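Local coordinates for protein fimbrial subunit type 1 (PDB 3UXF) that forms the shaft of a cell-wall-anchored fimbria of Actinomyces oris as its major structural subunit, at residues T143-P146 with D147-P151; I321-S325 with P326-W330; A126-T129 with D130-E134. One frame throughout, in Å; residues are numbered along the deposited sequence.

Contact 1 of 3, residues T143-P146 with D147-P151; sequences TRTP and DKVIP. With CA (calcium ion), chain E.
A local turn contact at the surface of the N-terminal pilin domain joins Thr145 and Pro146, just past the end of strand 136-144, to Val149 four and three residues on. The backbone reverses in a type I beta turn from Pro146 to Val149, closed by a bond from Val149 N to Pro146 O of 3.0 Å. That N-H points almost straight at the oxygen (166°) but arrives above the carbonyl plane rather than on a lone pair. Val149 turns one methyl to each neighbour: CG2 rests against the CB-CG-CD side of the Pro146 ring, 3.9 Å from CB, while CG1, placed anti to the backbone N (chi1 167°), meets Thr145 CG2. The same Thr145 methyl presses against the Val149 carbonyl, CG2 to O 3.2 Å. With chi1 near -56°, Thr145 OG1 sits beside its own backbone N and bonds to Glu142, so the methyl is the branch given to the turn. Upstream, the strand of the domain's antiparallel sheet ends in a classic beta bulge, where Thr143 and Arg144 both face Glu78. Asp147, second residue of the turn, binds a calcium ion with its carboxylate, through both oxygens, OD2 at 2.5 Å and OD1 looser at 2.9 Å. Asn327 of the next domain supplies a backbone oxygen to the same ion. A water donates to Thr145 O at 2.7 Å and, weakly, to Asp147 OD1, linking the carboxylate to the backbone ahead of the turn.

Contact 2 of 3, residues I321-S325 with P326-W330; sequences IPNDS and PNFTW. With CA (calcium ion), chain E.
Phe328 CG stands beside its backbone N (chi1 -58°), which brings the ring back alongside Ile321 and Pro322, while Asn323, with CG between backbone N and carbonyl carbon (chi1 59°), brings its amide oxygen to the ring edge. The loop after strand 312-321 here combines an Asx turn at Asn323 with a type I beta turn from Ser325 to Phe328; Phe328 is also the centre of an inverse gamma turn. Asn323 OD1 accepts from Ser325 N at 2.9 Å and from Ser325 OG at 2.8 Å. Both donors come from the same face of the amide, the N-H tilted 21° from its plane and the hydroxyl well above it. This double grip fixes the rotation of the amide, whose oxygen also lies near the plane of the phenyl ring, 3.3 Å from Phe328 CE2. The beta turn closes through Phe328 N to Ser325 O, 3.2 Å. Apolar contacts fill the inner side: Ile321 CG2 meets Phe328 CG, Pro322 CD approaches CZ of the ring, and Ile321 CD1 reaches Trp330 CB at 3.7 Å. Trp330 packs on strand 224-229, its NE1 bonded to Thr272 and its indole meeting Trp270. Asn327 ND2 stands 3.6 Å above the centre of one face of the Phe328 ring. The turn also presents a backbone ligand to calcium: Asn327 O binds the ion at 2.4 Å, and a water on the ion lies 3.0 Å from Thr329 OG1.

Contact 3 of 3, residues A126-T129 with D130-E134; sequences ASFT and DAQTE. With CA (calcium ion), chain D.
Strand 125-128 runs out at Phe128, and after Thr129 the backbone bends into helical phi/psi values over Asp130, Ala131 and Gln132, without regular helical bonds. Thr129 O points into this bend, where Thr133 OG1 donates to it at 2.9 Å from above the carbonyl plane and Gln132 N adds a weak bond. Gln132 folds back along the strand end: its OE1 accepts from Thr129 N at 3.0 Å, in the carbonyl plane and on a lone pair (156° at the hydrogen). In return, Thr129 OG1 accepts from Gln132 N at 3.3 Å, so the two residues clasp each other. Beneath them Phe128 CB packs on Thr133 CG2, 3.8 Å away, on the side that faces Ile81 and Ile118 of the domain core. Thr133 OG1, set between the backbone N and the carbonyl carbon (chi1 58°), also bonds to Thr43. The bend carries a calcium site: Asp130 binds the calcium ion through O at 2.4 Å and OD1 at 2.5 Å, Thr133 through its O, and four waters complete seven ligands. Asp130 OD1 also accepts from Thr43 N. The single carboxylate probably offsets only part of the ion's double charge, and the carbonyl and water dipoles stabilise the rest.

Along the chain the order is contact 3, contact 1, contact 2. The first two belong to the N-terminal pilin domain, where strand 136-144 leads from the loop of 130-134 to the turn of 143-151; their centres lie 22 Å apart and they do not touch. Contact 2 follows strand 312-321 in the next domain, yet its centre is 10 Å from that of contact 1. One calcium ion and a shared water join these two, with a probable hydrogen bond from Asn327 ND2 to Asp147 OD1, 2.9 Å. The ion thus bridges two domains, consistent with restricting their relative movement, whereas the calcium of contact 3 lies within one domain; the centres of contacts 2 and 3 are 31 Å apart.

Contact 1 of 3, residues T143-P146 with D147-P151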
loop_
_atom_site.group_PDB
_atom_site.type_symbol
_atom_site.label_atom_id
_atom_site.label_comp_id
_atom_site.label_asym_id
_atom_site.label_seq_id
_atom_site.Cartn_x
_atom_site.Cartn_y
_atom_site.Cartn_z
ATOM N N THR A 143 23.720 -7.777 -0.773
ATOM C CA THR A 143 24.025 -8.332 -2.093
ATOM C C THR A 143 23.036 -9.376 -2.608
ATOM O O THR A 143 23.131 -9.800 -3.777
ATOM C CB THR A 143 25.443 -8.941 -2.109
ATOM O OG1 THR A 143 25.621 -9.757 -0.942
ATOM C CG2 THR A 143 26.493 -7.826 -2.114
ATOM N N ARG A 144 22.148 -9.849 -1.736
ATOM C CA ARG A 144 20.978 -10.608 -2.209
ATOM C C ARG A 144 19.763 -10.266 -1.377
ATOM O O ARG A 144 19.783 -10.382 -0.143
ATOM C CB ARG A 144 21.191 -12.131 -2.193
ATOM C CG ARG A 144 20.083 -12.829 -2.990
ATOM C CD ARG A 144 20.102 -14.341 -2.906
ATOM N NE ARG A 144 20.318 -14.829 -1.548
ATOM C CZ ARG A 144 19.402 -14.851 -0.576
ATOM N NH1 ARG A 144 18.163 -14.397 -0.768
ATOM N NH2 ARG A 144 19.747 -15.325 0.614
ATOM N N THR A 145 18.682 -9.890 -2.070
ATOM C CA THR A 145 17.511 -9.336 -1.434
ATOM C C THR A 145 16.301 -10.029 -2.025
ATOM O O THR A 145 16.130 -9.954 -3.224
ATOM C CB THR A 145 17.392 -7.837 -1.761
ATOM O OG1 THR A 145 18.604 -7.146 -1.378
ATOM C CG2 THR A 145 16.200 -7.210 -1.041
ATOM N N PRO A 146 15.498 -10.695 -1.196
ATOM C CA PRO A 146 14.250 -11.293 -1.698
ATOM C C PRO A 146 13.425 -10.226 -2.418
ATOM O O PRO A 146 13.498 -9.057 -2.034
ATOM C CB PRO A 146 13.530 -11.716 -0.423
ATOM C CG PRO A 146 14.633 -11.966 0.576
ATOM C CD PRO A 146 15.664 -10.910 0.256
ATOM N N ASP A 147 12.646 -10.627 -3.418
ATOM C CA ASP A 147 11.947 -9.651 -4.245
ATOM C C ASP A 147 11.149 -8.613 -3.444
ATOM O O ASP A 147 11.078 -7.429 -3.823
ATOM C CB ASP A 147 10.958 -10.365 -5.170
ATOM C CG ASP A 147 11.635 -11.230 -6.231
ATOM O OD1 ASP A 147 12.842 -11.542 -6.168
ATOM O OD2 ASP A 147 10.902 -11.659 -7.144
ATOM N N LYS A 148 10.496 -9.069 -2.384
ATOM C CA LYS A 148 9.580 -8.234 -1.626
ATOM C C LYS A 148 10.254 -7.276 -0.669
ATOM O O LYS A 148 9.583 -6.456 -0.044
ATOM C CB LYS A 148 8.607 -9.092 -0.829
ATOM C CG LYS A 148 7.680 -9.956 -1.643
ATOM C CD LYS A 148 6.791 -10.786 -0.722
ATOM C CE LYS A 148 5.679 -11.473 -1.504
ATOM N NZ LYS A 148 4.851 -10.447 -2.201
ATOM N N VAL A 149 11.574 -7.394 -0.510
ATOM C CA VAL A 149 12.264 -6.678 0.558
ATOM C C VAL A 149 12.951 -5.410 0.038
ATOM O O VAL A 149 13.523 -5.387 -1.036
ATOM C CB VAL A 149 13.324 -7.619 1.204
ATOM C CG1 VAL A 149 14.282 -6.824 2.100
ATOM C CG2 VAL A 149 12.620 -8.749 1.967
ATOM N N ILE A 150 12.901 -4.321 0.799
ATOM C CA ILE A 150 13.626 -3.122 0.410
ATOM C C ILE A 150 15.132 -3.222 0.784
ATOM O O ILE A 150 15.433 -3.456 1.943
ATOM C CB ILE A 150 13.032 -1.895 1.113
ATOM C CG1 ILE A 150 11.566 -1.726 0.677
ATOM C CG2 ILE A 150 13.794 -0.618 0.719
ATOM C CD1 ILE A 150 10.809 -0.742 1.535
ATOM N N PRO A 151 16.034 -3.034 -0.192
ATOM C CA PRO A 151 17.460 -3.171 0.148
ATOM C C PRO A 151 17.933 -2.088 1.096
ATOM O O PRO A 151 17.462 -0.936 1.064
ATOM C CB PRO A 151 18.176 -2.951 -1.189
ATOM C CG PRO A 151 17.166 -3.132 -2.226
ATOM C CD PRO A 151 15.852 -2.720 -1.613
HETATM CA CA CA E . 12.320 -13.414 -8.299
HETATM O O HOH W 1 15.844 -12.221 -4.724
HETATM O O HOH W 2 10.244 -13.096 -9.827
#

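Contact 2 of 3, residues I321-S325 with P326-W330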
loop_
_atom_site.group_PDB
_atom_site.type_symbol
_atom_site.label_atom_id
_atom_site.label_comp_id
_atom_site.label_asym_id
_atom_site.label_seq_id
_atom_site.Cartn_x
_atom_site.Cartn_y
_atom_site.Cartn_z
ATOM N N ILE A 321 8.829 -2.494 -8.971
ATOM C CA ILE A 321 10.069 -3.045 -9.497
ATOM C C ILE A 321 10.937 -1.820 -9.749
ATOM O O ILE A 321 10.758 -1.119 -10.737
ATOM C CB ILE A 321 9.851 -3.835 -10.791
ATOM C CG1 ILE A 321 9.029 -5.093 -10.508
ATOM C CG2 ILE A 321 11.184 -4.211 -11.413
ATOM C CD1 ILE A 321 8.534 -5.789 -11.749
ATOM N N PRO A 322 11.851 -1.554 -8.821
ATOM C CA PRO A 322 12.629 -0.311 -8.816
ATOM C C PRO A 322 13.952 -0.332 -9.578
ATOM O O PRO A 322 14.563 0.722 -9.717
ATOM C CB PRO A 322 12.908 -0.107 -7.330
ATOM C CG PRO A 322 13.037 -1.492 -6.799
ATOM C CD PRO A 322 12.155 -2.387 -7.647
ATOM N N ASN A 323 14.393 -1.491 -10.047
ATOM C CA ASN A 323 15.644 -1.571 -10.792
ATOM C C ASN A 323 15.631 -2.707 -11.805
ATOM O O ASN A 323 14.615 -3.375 -11.970
ATOM C CB ASN A 323 16.845 -1.680 -9.853
ATOM C CG ASN A 323 16.777 -2.894 -8.960
ATOM O OD1 ASN A 323 16.653 -4.018 -9.434
ATOM N ND2 ASN A 323 16.863 -2.673 -7.657
ATOM N N ASP A 324 16.750 -2.923 -12.488
ATOM C CA ASP A 324 16.773 -3.931 -13.554
ATOM C C ASP A 324 17.444 -5.223 -13.109
ATOM O O ASP A 324 17.906 -5.993 -13.949
ATOM C CB ASP A 324 17.477 -3.373 -14.792
ATOM C CG ASP A 324 18.972 -3.010 -14.524
ATOM O OD1 ASP A 324 19.398 -2.904 -13.336
ATOM O OD2 ASP A 324 19.720 -2.805 -15.519
ATOM N N SER A 325 17.460 -5.455 -11.806
ATOM C CA SER A 325 18.015 -6.688 -11.248
ATOM C C SER A 325 17.297 -7.888 -11.851
ATOM O O SER A 325 16.075 -7.898 -11.969
ATOM C CB SER A 325 17.902 -6.710 -9.722
ATOM O OG SER A 325 18.783 -5.760 -9.134
ATOM N N PRO A 326 18.051 -8.928 -12.220
ATOM C CA PRO A 326 17.450 -10.076 -12.920
ATOM C C PRO A 326 16.477 -10.899 -12.069
ATOM O O PRO A 326 15.740 -11.704 -12.633
ATOM C CB PRO A 326 18.672 -10.942 -13.315
ATOM C CG PRO A 326 19.779 -10.479 -12.440
ATOM C CD PRO A 326 19.513 -9.032 -12.084
ATOM N N ASN A 327 16.459 -10.720 -10.753
ATOM C CA ASN A 327 15.502 -11.463 -9.940
ATOM C C ASN A 327 14.047 -11.020 -10.169
ATOM O O ASN A 327 13.121 -11.751 -9.849
ATOM C CB ASN A 327 15.824 -11.395 -8.460
ATOM C CG ASN A 327 15.820 -10.001 -7.957
ATOM O OD1 ASN A 327 16.666 -9.206 -8.340
ATOM N ND2 ASN A 327 14.877 -9.682 -7.089
ATOM N N PHE A 328 13.844 -9.836 -10.738
ATOM C CA PHE A 328 12.484 -9.406 -11.069
ATOM C C PHE A 328 12.114 -9.914 -12.454
ATOM O O PHE A 328 12.297 -9.233 -13.468
ATOM C CB PHE A 328 12.364 -7.875 -11.009
ATOM C CG PHE A 328 12.729 -7.284 -9.665
ATOM C CD1 PHE A 328 11.980 -7.557 -8.520
ATOM C CD2 PHE A 328 13.839 -6.450 -9.543
ATOM C CE1 PHE A 328 12.330 -7.015 -7.279
ATOM C CE2 PHE A 328 14.180 -5.891 -8.308
ATOM C CZ PHE A 328 13.427 -6.176 -7.185
ATOM N N THR A 329 11.582 -11.134 -12.505
ATOM C CA THR A 329 11.327 -11.752 -13.804
ATOM C C THR A 329 9.976 -11.390 -14.412
ATOM O O THR A 329 9.691 -11.767 -15.534
ATOM C CB THR A 329 11.445 -13.269 -13.728
ATOM O OG1 THR A 329 10.576 -13.750 -12.704
ATOM C CG2 THR A 329 12.901 -13.665 -13.386
ATOM N N TRP A 330 9.153 -10.634 -13.685
ATOM C CA TRP A 330 7.926 -10.104 -14.256
ATOM C C TRP A 330 8.033 -9.652 -15.698
ATOM O O TRP A 330 8.915 -8.880 -16.067
ATOM C CB TRP A 330 7.453 -8.916 -13.419
ATOM C CG TRP A 330 6.188 -8.267 -13.922
ATOM C CD1 TRP A 330 6.062 -7.018 -14.452
ATOM C CD2 TRP A 330 4.875 -8.843 -13.919
ATOM N NE1 TRP A 330 4.740 -6.770 -14.774
ATOM C CE2 TRP A 330 3.999 -7.883 -14.455
ATOM C CE3 TRP A 330 4.366 -10.079 -13.521
ATOM C CZ2 TRP A 330 2.637 -8.109 -14.594
ATOM C CZ3 TRP A 330 2.998 -10.295 -13.647
ATOM C CH2 TRP A 330 2.159 -9.317 -14.180
HETATM CA CA CA E . 12.320 -13.414 -8.299
HETATM O O HOH W 2 10.244 -13.096 -9.827
#

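Contact 3 of 3, residues A126-T129 with D130-E134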
loop_
_atom_site.group_PDB
_atom_site.type_symbol
_atom_site.label_atom_id
_atom_site.label_comp_id
_atom_site.label_asym_id
_atom_site.label_seq_id
_atom_site.Cartn_x
_atom_site.Cartn_y
_atom_site.Cartn_z
ATOM N N ALA A 126 22.822 -10.496 10.469
ATOM C CA ALA A 126 23.971 -11.017 9.753
ATOM C C ALA A 126 25.170 -10.830 10.702
ATOM O O ALA A 126 25.643 -9.704 10.912
ATOM C CB ALA A 126 24.187 -10.256 8.481
ATOM N N SER A 127 25.587 -11.926 11.330
ATOM C CA SER A 127 26.560 -11.829 12.414
ATOM C C SER A 127 27.923 -12.226 11.942
ATOM O O SER A 127 28.251 -13.406 11.956
ATOM C CB SER A 127 26.164 -12.727 13.586
ATOM O OG SER A 127 24.959 -12.237 14.151
ATOM N N PHE A 128 28.724 -11.253 11.529
ATOM C CA PHE A 128 30.073 -11.570 11.079
ATOM C C PHE A 128 30.977 -11.806 12.282
ATOM O O PHE A 128 30.973 -11.021 13.228
ATOM C CB PHE A 128 30.635 -10.433 10.215
ATOM C CG PHE A 128 29.896 -10.260 8.923
ATOM C CD1 PHE A 128 30.298 -10.933 7.804
ATOM C CD2 PHE A 128 28.752 -9.471 8.874
ATOM C CE1 PHE A 128 29.612 -10.806 6.601
ATOM C CE2 PHE A 128 28.041 -9.331 7.683
ATOM C CZ PHE A 128 28.459 -10.005 6.548
ATOM N N THR A 129 31.739 -12.902 12.252
ATOM C CA THR A 129 32.436 -13.352 13.451
ATOM C C THR A 129 33.854 -12.823 13.472
ATOM O O THR A 129 34.299 -12.170 12.531
ATOM C CB THR A 129 32.587 -14.885 13.469
ATOM O OG1 THR A 129 33.340 -15.284 12.311
ATOM C CG2 THR A 129 31.185 -15.563 13.443
ATOM N N ASP A 130 34.566 -13.181 14.530
ATOM C CA ASP A 130 36.002 -12.892 14.622
ATOM C C ASP A 130 36.788 -13.577 13.497
ATOM O O ASP A 130 37.782 -13.038 13.008
ATOM C CB ASP A 130 36.485 -13.322 16.008
ATOM C CG ASP A 130 37.939 -12.962 16.278
ATOM O OD1 ASP A 130 38.429 -11.930 15.785
ATOM O OD2 ASP A 130 38.588 -13.718 17.022
ATOM N N ALA A 131 36.356 -14.754 13.065
ATOM C CA ALA A 131 37.040 -15.386 11.928
ATOM C C ALA A 131 36.878 -14.592 10.640
ATOM O O ALA A 131 37.735 -14.656 9.748
ATOM C CB ALA A 131 36.569 -16.868 11.712
ATOM N N GLN A 132 35.739 -13.889 10.528
ATOM C CA GLN A 132 35.432 -13.155 9.309
ATOM C C GLN A 132 35.850 -11.701 9.304
ATOM O O GLN A 132 35.750 -11.039 8.276
ATOM C CB GLN A 132 33.933 -13.207 9.072
ATOM C CG GLN A 132 33.410 -14.573 8.730
ATOM C CD GLN A 132 31.889 -14.545 8.647
ATOM O OE1 GLN A 132 31.224 -14.230 9.633
ATOM N NE2 GLN A 132 31.341 -14.888 7.469
ATOM N N THR A 133 36.322 -11.194 10.434
ATOM C CA THR A 133 36.593 -9.767 10.515
ATOM C C THR A 133 37.898 -9.521 11.241
ATOM O O THR A 133 38.317 -10.324 12.088
ATOM C CB THR A 133 35.485 -8.987 11.284
ATOM O OG1 THR A 133 35.327 -9.495 12.622
ATOM C CG2 THR A 133 34.159 -9.054 10.556
ATOM N N GLU A 134 38.535 -8.411 10.907
ATOM C CA GLU A 134 39.722 -7.994 11.639
ATOM C C GLU A 134 39.627 -6.487 11.847
ATOM O O GLU A 134 38.710 -5.843 11.326
ATOM C CB GLU A 134 40.993 -8.368 10.870
ATOM C CG GLU A 134 41.093 -7.742 9.514
ATOM C CD GLU A 134 42.255 -8.297 8.685
ATOM O OE1 GLU A 134 43.404 -7.863 8.912
ATOM O OE2 GLU A 134 42.005 -9.146 7.801
HETATM CA CA CA D . 39.590 -11.626 13.595
HETATM O O HOH W 3 41.849 -10.758 13.910
HETATM O O HOH W 4 39.518 -9.407 14.679
HETATM O O HOH W 5 40.574 -13.728 14.264
HETATM O O HOH W 6 40.603 -12.198 11.533
#